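Local coordinates for Lmo0740 protein (PDB 4RFA), which probably acts as a Crp-type transcription activator, joining a cyclic nucleotide-binding-like beta domain to a helix-turn-helix DNA-binding domain, at residues T149-E152 / R153-A157; N182-V185 / L186-C190; F22-Y25 / Y26-T30. All blocks are in the same frame, centred on the assembly; numbering follows the deposited sequence.

Contact 1: T149-E152 / R153-A157; sequences TPKE and RIYMA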
loop_
_atom_site.group_PDB
_atom_site.type_symbol
_atom_site.label_atom_id
_atom_site.label_comp_id
_atom_site.label_asym_id
_atom_site.label_seq_id
_atom_site.Cartn_x
_atom_site.Cartn_y
_atom_site.Cartn_z
ATOM N N THR A 149 7.323 1.427 -19.371
ATOM C CA THR A 149 8.592 0.963 -19.917
ATOM C C THR A 149 9.709 1.161 -18.865
ATOM O O THR A 149 9.554 1.888 -17.907
ATOM C CB THR A 149 9.000 1.791 -21.134
ATOM O OG1 THR A 149 9.120 3.158 -20.724
ATOM C CG2 THR A 149 7.946 1.714 -22.233
ATOM N N PRO A 150 10.847 0.518 -19.066
ATOM C CA PRO A 150 11.903 0.751 -18.089
ATOM C C PRO A 150 12.333 2.203 -17.987
ATOM O O PRO A 150 12.611 2.674 -16.900
ATOM C CB PRO A 150 13.037 -0.146 -18.585
ATOM C CG PRO A 150 12.316 -1.290 -19.249
ATOM C CD PRO A 150 11.143 -0.632 -19.948
ATOM N N LYS A 151 12.307 2.919 -19.093
ATOM C CA LYS A 151 12.677 4.332 -19.092
ATOM C C LYS A 151 11.725 5.166 -18.290
ATOM O O LYS A 151 12.109 6.050 -17.525
ATOM C CB LYS A 151 12.718 4.867 -20.532
ATOM C CG LYS A 151 12.973 6.374 -20.647
ATOM C CD LYS A 151 14.440 6.709 -20.845
ATOM C CE LYS A 151 14.692 8.212 -20.994
ATOM N NZ LYS A 151 14.481 8.718 -22.359
ATOM N N GLU A 152 10.451 4.937 -18.492
ATOM C CA GLU A 152 9.489 5.625 -17.662
ATOM C C GLU A 152 9.646 5.270 -16.210
ATOM O O GLU A 152 9.480 6.114 -15.361
ATOM C CB GLU A 152 8.091 5.271 -18.117
ATOM C CG GLU A 152 7.790 5.777 -19.517
ATOM C CD GLU A 152 6.471 5.244 -19.988
ATOM O OE1 GLU A 152 6.273 4.000 -19.953
ATOM O OE2 GLU A 152 5.623 6.075 -20.317
ATOM N N ARG A 153 9.937 4.010 -15.909
ATOM C CA ARG A 153 10.117 3.613 -14.520
ATOM C C ARG A 153 11.299 4.282 -13.829
ATOM O O ARG A 153 11.224 4.629 -12.654
ATOM C CB ARG A 153 10.282 2.108 -14.433
ATOM C CG ARG A 153 9.006 1.382 -14.792
ATOM C CD ARG A 153 8.904 -0.020 -14.265
ATOM N NE ARG A 153 9.974 -0.933 -14.677
ATOM C CZ ARG A 153 9.970 -1.706 -15.760
ATOM N NH1 ARG A 153 8.971 -1.656 -16.658
ATOM N NH2 ARG A 153 10.979 -2.548 -15.946
ATOM N N ILE A 154 12.401 4.476 -14.548
ATOM C CA ILE A 154 13.591 5.027 -13.909
ATOM C C ILE A 154 13.377 6.484 -13.504
ATOM O O ILE A 154 13.826 6.926 -12.436
ATOM C CB ILE A 154 14.846 4.834 -14.790
ATOM C CG1 ILE A 154 16.106 5.147 -13.982
ATOM C CG2 ILE A 154 14.808 5.674 -16.062
ATOM C CD1 ILE A 154 17.368 4.828 -14.734
ATOM N N TYR A 155 12.685 7.250 -14.336
ATOM C CA TYR A 155 12.324 8.616 -13.921
ATOM C C TYR A 155 11.500 8.608 -12.667
ATOM O O TYR A 155 11.731 9.395 -11.766
ATOM C CB TYR A 155 11.508 9.292 -15.029
ATOM C CG TYR A 155 12.361 10.073 -16.044
ATOM C CD1 TYR A 155 12.899 11.294 -15.692
ATOM C CD2 TYR A 155 12.589 9.609 -17.327
ATOM C CE1 TYR A 155 13.649 12.054 -16.581
ATOM C CE2 TYR A 155 13.321 10.369 -18.242
ATOM C CZ TYR A 155 13.868 11.582 -17.837
ATOM O OH TYR A 155 14.614 12.385 -18.653
HETATM N N MSE A 156 10.479 7.749 -12.643
HETATM C CA MSE A 156 9.542 7.698 -11.539
HETATM C C MSE A 156 10.267 7.210 -10.328
HETATM O O MSE A 156 10.041 7.748 -9.269
HETATM C CB MSE A 156 8.354 6.737 -11.766
HETATM C CG MSE A 156 7.460 7.302 -12.859
HETATM SE SE MSE A 156 6.110 5.948 -13.427
HETATM C CE MSE A 156 5.141 6.085 -11.736
ATOM N N ALA A 157 11.111 6.181 -10.460
ATOM C CA ALA A 157 11.925 5.747 -9.326
ATOM C C ALA A 157 12.783 6.900 -8.741
ATOM O O ALA A 157 12.835 7.127 -7.538
ATOM C CB ALA A 157 12.819 4.591 -9.735
#
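The guanidinium of Arg153 lies with one face against Pro150: CA of Pro150 stands 3.9 Å above its plane, over the centre, while Arg153 NH2 comes within 3.8 Å of Pro150 CG. A bend at chi3 (-58°) folds the arginine back over the start of its own helix. Its polar end is held from outside, NE donating to Cys190 O. The Tyr155 ring is met at its edge, near its plane, by Lys151 O, and its CE2 touches Lys151 CE at 3.8 Å; the two side chains run alongside and point the same way. Beyond this contact Lys151 NZ makes salt bridges to Glu207 and Glu203, and Phe209 packs edge-to-face with the tyrosine. All this sits on the first turns of helix 150-165, which opens with a capping box. Glu152 N donates to Thr149 OG1 at 3.1 Å, nearly straight at 168°, and Thr149 N returns a 2.8 Å bond to the anti lone pair of Glu152 OE1. The same carboxylate oxygen also accepts from Thr149 OG1, 32° out of the carboxylate plane, making two bonds to OE1. The backbone continues with Arg153 N on Thr149 O at 2.9 Å.

Contact 2: N182-V185 / L186-C190; sequences NQSV and LARYC
This is a local contact along one short helix, 183-189, in the C-terminal domain; with helix 194-206 following closely it fits the helix-turn-helix expected of a Crp-type regulator, of which it would be the first helix. Its start is marked by an N-cap: Asn182 OD1 accepts from Val185 N at 2.9 Å, with the N-H lying close to the line of the side-chain carbonyl. One turn on, Leu186 N bonds to Asn182 O at 2.8 Å, so the cap residue receives two backbone N-H groups, one on its side chain and one on its main chain. The i to i+4 pattern then runs through Ala187 and Arg188 to Tyr189 N, 2.9 Å from Val185 O.

Side chains divide the helix between neighbours. Leu186 and Tyr189 pack on helix 150-165, Ala187 and Gln183 on helix 194-206, and Val185 on Ile72 and Phe75 of the beta domain. Arg188 also reaches that domain, its NE bonding to Asn70 O and its NH2 forming a salt bridge with Glu61. Its chain lies over the turn before it, CG 3.2 Å from Ser184 O. With OG anti to the backbone N (chi1 178°), beside the carbonyl carbon, the Ser184 hydroxyl is placed where a water joins it to Arg188, 2.8 Å from Ser184 OG and accepting from Arg188 NH1 at 2.7 Å.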
loop_
_atom_site.group_PDB
_atom_site.type_symbol
_atom_site.label_atom_id
_atom_site.label_comp_id
_atom_site.label_asym_id
_atom_site.label_seq_id
_atom_site.Cartn_x
_atom_site.Cartn_y
_atom_site.Cartn_z
ATOM N N ASN A 182 22.994 2.623 -5.653
ATOM C CA ASN A 182 23.889 2.481 -6.789
ATOM C C ASN A 182 23.147 1.870 -7.936
ATOM O O ASN A 182 21.906 1.603 -7.891
ATOM C CB ASN A 182 25.125 1.623 -6.449
ATOM C CG ASN A 182 24.770 0.260 -5.866
ATOM O OD1 ASN A 182 23.679 -0.248 -6.036
ATOM N ND2 ASN A 182 25.718 -0.343 -5.205
ATOM N N GLN A 183 23.893 1.638 -8.988
ATOM C CA GLN A 183 23.351 1.047 -10.198
ATOM C C GLN A 183 22.597 -0.259 -10.017
ATOM O O GLN A 183 21.529 -0.479 -10.620
ATOM C CB GLN A 183 24.466 0.870 -11.227
ATOM C CG GLN A 183 23.949 0.769 -12.644
ATOM C CD GLN A 183 25.053 0.924 -13.651
ATOM O OE1 GLN A 183 25.555 2.035 -13.913
ATOM N NE2 GLN A 183 25.457 -0.190 -14.207
ATOM N N SER A 184 23.175 -1.172 -9.252
ATOM C CA SER A 184 22.540 -2.466 -8.996
ATOM C C SER A 184 21.243 -2.315 -8.210
ATOM O O SER A 184 20.226 -2.949 -8.511
ATOM C CB SER A 184 23.517 -3.382 -8.210
ATOM O OG SER A 184 22.887 -4.616 -7.934
ATOM N N VAL A 185 21.258 -1.443 -7.208
ATOM C CA VAL A 185 20.078 -1.234 -6.406
ATOM C C VAL A 185 18.973 -0.532 -7.235
ATOM O O VAL A 185 17.806 -0.969 -7.237
ATOM C CB VAL A 185 20.422 -0.475 -5.145
ATOM C CG1 VAL A 185 19.178 -0.008 -4.410
ATOM C CG2 VAL A 185 21.335 -1.351 -4.228
ATOM N N LEU A 186 19.364 0.487 -7.994
ATOM C CA LEU A 186 18.430 1.199 -8.828
ATOM C C LEU A 186 17.780 0.246 -9.767
ATOM O O LEU A 186 16.581 0.317 -9.938
ATOM C CB LEU A 186 19.097 2.347 -9.591
ATOM C CG LEU A 186 18.219 3.317 -10.353
ATOM C CD1 LEU A 186 17.280 4.010 -9.388
ATOM C CD2 LEU A 186 19.112 4.333 -11.054
ATOM N N ALA A 187 18.555 -0.650 -10.368
ATOM C CA ALA A 187 18.000 -1.624 -11.266
ATOM C C ALA A 187 16.984 -2.551 -10.613
ATOM O O ALA A 187 15.970 -2.934 -11.234
ATOM C CB ALA A 187 19.078 -2.461 -11.889
ATOM N N ARG A 188 17.291 -2.985 -9.402
ATOM C CA ARG A 188 16.400 -3.849 -8.673
ATOM C C ARG A 188 15.115 -3.129 -8.334
ATOM O O ARG A 188 14.036 -3.740 -8.423
ATOM C CB ARG A 188 17.068 -4.414 -7.438
ATOM C CG ARG A 188 18.250 -5.312 -7.795
ATOM C CD ARG A 188 19.122 -5.581 -6.607
ATOM N NE ARG A 188 18.411 -6.342 -5.620
ATOM C CZ ARG A 188 18.752 -6.354 -4.349
ATOM N NH1 ARG A 188 19.810 -5.644 -3.948
ATOM N NH2 ARG A 188 18.047 -7.070 -3.506
ATOM N N TYR A 189 15.195 -1.832 -8.015
ATOM C CA TYR A 189 14.000 -1.078 -7.654
ATOM C C TYR A 189 13.168 -0.765 -8.887
ATOM O O TYR A 189 11.919 -0.651 -8.823
ATOM C CB TYR A 189 14.401 0.152 -6.889
ATOM C CG TYR A 189 13.291 1.098 -6.451
ATOM C CD1 TYR A 189 12.316 0.736 -5.540
ATOM C CD2 TYR A 189 13.307 2.420 -6.884
ATOM C CE1 TYR A 189 11.359 1.652 -5.088
ATOM C CE2 TYR A 189 12.350 3.331 -6.450
ATOM C CZ TYR A 189 11.378 2.939 -5.560
ATOM O OH TYR A 189 10.469 3.894 -5.225
ATOM N N CYS A 190 13.854 -0.580 -10.013
ATOM C CA CYS A 190 13.179 -0.372 -11.297
ATOM C C CYS A 190 12.711 -1.645 -11.971
ATOM O O CYS A 190 12.095 -1.584 -13.019
ATOM C CB CYS A 190 14.041 0.436 -12.278
ATOM S SG CYS A 190 14.329 2.099 -11.676
HETATM O O HOH W 1 22.021 -4.846 -5.305
#

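Contact 3: F22-Y25 / Y26-T30; sequences FPDY and YKYVT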
loop_
_atom_site.group_PDB
_atom_site.type_symbol
_atom_site.label_atom_id
_atom_site.label_comp_id
_atom_site.label_asym_id
_atom_site.label_seq_id
_atom_site.Cartn_x
_atom_site.Cartn_y
_atom_site.Cartn_z
ATOM N N PHE A 22 5.495 5.477 31.233
ATOM C CA PHE A 22 4.699 4.370 31.768
ATOM C C PHE A 22 5.562 3.301 32.417
ATOM O O PHE A 22 6.567 2.896 31.827
ATOM C CB PHE A 22 3.808 3.777 30.682
ATOM C CG PHE A 22 2.953 4.809 30.013
ATOM C CD1 PHE A 22 2.349 5.827 30.774
ATOM C CD2 PHE A 22 2.771 4.807 28.634
ATOM C CE1 PHE A 22 1.570 6.803 30.169
ATOM C CE2 PHE A 22 1.985 5.780 28.024
ATOM C CZ PHE A 22 1.383 6.772 28.794
ATOM N N PRO A 23 5.161 2.835 33.630
ATOM C CA PRO A 23 5.947 1.875 34.400
ATOM C C PRO A 23 6.295 0.617 33.626
ATOM O O PRO A 23 7.338 0.058 33.864
ATOM C CB PRO A 23 5.043 1.534 35.586
ATOM C CG PRO A 23 4.124 2.694 35.726
ATOM C CD PRO A 23 3.908 3.198 34.333
ATOM N N ASP A 24 5.444 0.201 32.679
ATOM C CA ASP A 24 5.700 -1.021 31.884
ATOM C C ASP A 24 6.548 -0.810 30.601
ATOM O O ASP A 24 6.534 -1.652 29.693
ATOM C CB ASP A 24 4.361 -1.685 31.566
ATOM C CG ASP A 24 3.643 -2.200 32.819
ATOM O OD1 ASP A 24 4.312 -2.481 33.836
ATOM O OD2 ASP A 24 2.402 -2.322 32.783
ATOM N N TYR A 25 7.279 0.306 30.527
ATOM C CA TYR A 25 8.077 0.651 29.341
ATOM C C TYR A 25 9.079 -0.424 28.895
ATOM O O TYR A 25 9.047 -0.857 27.745
ATOM C CB TYR A 25 8.822 1.973 29.565
ATOM C CG TYR A 25 9.721 2.325 28.417
ATOM C CD1 TYR A 25 9.199 2.896 27.242
ATOM C CD2 TYR A 25 11.095 2.056 28.470
ATOM C CE1 TYR A 25 10.024 3.206 26.181
ATOM C CE2 TYR A 25 11.931 2.349 27.404
ATOM C CZ TYR A 25 11.406 2.922 26.270
ATOM O OH TYR A 25 12.235 3.235 25.224
ATOM N N TYR A 26 9.976 -0.846 29.781
ATOM C CA TYR A 26 11.054 -1.782 29.385
ATOM C C TYR A 26 10.498 -3.168 29.047
ATOM O O TYR A 26 11.085 -3.941 28.318
ATOM C CB TYR A 26 12.083 -1.904 30.529
ATOM C CG TYR A 26 13.003 -0.713 30.608
ATOM C CD1 TYR A 26 13.749 -0.329 29.498
ATOM C CD2 TYR A 26 13.123 0.026 31.776
ATOM C CE1 TYR A 26 14.582 0.768 29.538
ATOM C CE2 TYR A 26 13.974 1.120 31.844
ATOM C CZ TYR A 26 14.699 1.490 30.720
ATOM O OH TYR A 26 15.547 2.577 30.758
ATOM N N LYS A 27 9.352 -3.459 29.639
ATOM C CA LYS A 27 8.597 -4.659 29.395
ATOM C C LYS A 27 8.030 -4.697 27.976
ATOM O O LYS A 27 7.981 -5.749 27.375
ATOM C CB LYS A 27 7.469 -4.710 30.416
ATOM C CG LYS A 27 6.392 -5.742 30.200
ATOM C CD LYS A 27 5.610 -5.867 31.488
ATOM C CE LYS A 27 4.423 -6.791 31.355
ATOM N NZ LYS A 27 3.692 -6.821 32.651
ATOM N N TYR A 28 7.620 -3.561 27.440
ATOM C CA TYR A 28 6.987 -3.552 26.138
ATOM C C TYR A 28 7.802 -2.934 24.989
ATOM O O TYR A 28 7.364 -2.955 23.837
ATOM C CB TYR A 28 5.639 -2.827 26.260
ATOM C CG TYR A 28 4.620 -3.539 27.139
ATOM C CD1 TYR A 28 4.308 -4.871 26.929
ATOM C CD2 TYR A 28 3.950 -2.866 28.168
ATOM C CE1 TYR A 28 3.371 -5.531 27.706
ATOM C CE2 TYR A 28 2.995 -3.516 28.945
ATOM C CZ TYR A 28 2.717 -4.853 28.701
ATOM O OH TYR A 28 1.799 -5.542 29.456
ATOM N N VAL A 29 8.948 -2.338 25.289
ATOM C CA VAL A 29 9.661 -1.556 24.292
ATOM C C VAL A 29 11.088 -2.023 24.302
ATOM O O VAL A 29 11.726 -2.010 25.321
ATOM C CB VAL A 29 9.677 -0.059 24.603
ATOM C CG1 VAL A 29 10.508 0.658 23.561
ATOM C CG2 VAL A 29 8.268 0.510 24.716
ATOM N N THR A 30 11.594 -2.376 23.144
ATOM C CA THR A 30 12.866 -3.075 23.042
ATOM C C THR A 30 13.566 -2.500 21.816
ATOM O O THR A 30 12.902 -2.141 20.898
ATOM C CB THR A 30 12.566 -4.577 22.888
ATOM O OG1 THR A 30 12.659 -5.194 24.172
ATOM C CG2 THR A 30 13.471 -5.259 21.951
#
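Tyr25 can be followed outward from its CB, which lies beside the backbone amide of the following residue, Tyr26. Its chi1 of 176° places CG beside the carbonyl carbon, and from there the ring meets both Val29 and Tyr26. Val29 covers one face, its CG2 nearest CD1 and CE1, with Tyr25 CE1 touching Val29 CG2 at 3.5 Å. Tyr26 meets the CD2/CE2 edge through its CD1 and CE1, the nearest approach being Tyr25 CD2 to Tyr26 CD1 at 3.7 Å. Farther out CZ faces Val29 CG1, and the hydroxyl oxygen OH ends against that same methyl.

Two aromatic interactions follow. Val29 CB lies over one face of the Tyr25 ring, 3.9 Å from its centroid and 23° off the normal, a CH-pi contact. The pair of tyrosines is T-shaped: the edge of Tyr25 is turned to the face of Tyr26, with centroids 5.2 Å apart and planes at 72°.

The stretch links helix 11-20 to the N-terminal end of the beta domain. A type I beta turn from Phe22 to Tyr25 leads into the single-turn helix 25-28, and the chain leaves helical geometry at Val29 to begin strand 29-35. Tyr25 also packs on Leu19 and Lys20 of helix 11-20, whereas Val29 reaches Tyr107 and Phe113.

Separately, Asp24 and Tyr28 run side by side and point the same way. Asp24 CB lies 3.5 Å from Tyr28 CE2, and carboxylate and ring are nearly perpendicular. One face of the Tyr28 ring is met by Lys27 CG, over its centre, and the ring also stacks with Phe113. The amide of Tyr28 bonds to Tyr25 O, approaching from above the carbonyl plane, and more weakly to Asp24 O.

From the N terminus the chain first meets contact 3, where it turns from helix 11-20 into strand 29-35 of the beta domain. It later runs through contact 1, at the start of helix 150-165, and then contact 2, on helix 183-189. Each is local to one continuous stretch, so none closes a long loop, and the three follow in series without nesting or crossing. Contacts 1 and 2 lie with centres about 11 Å apart and touch: Ala157 CB packs on Cys190 SG and Tyr189 CE2, joining the two helices. Contact 3 is on the opposite side of the chain's centre, its centre about 39 Å from that of contact 2 and about 45 Å from that of contact 1.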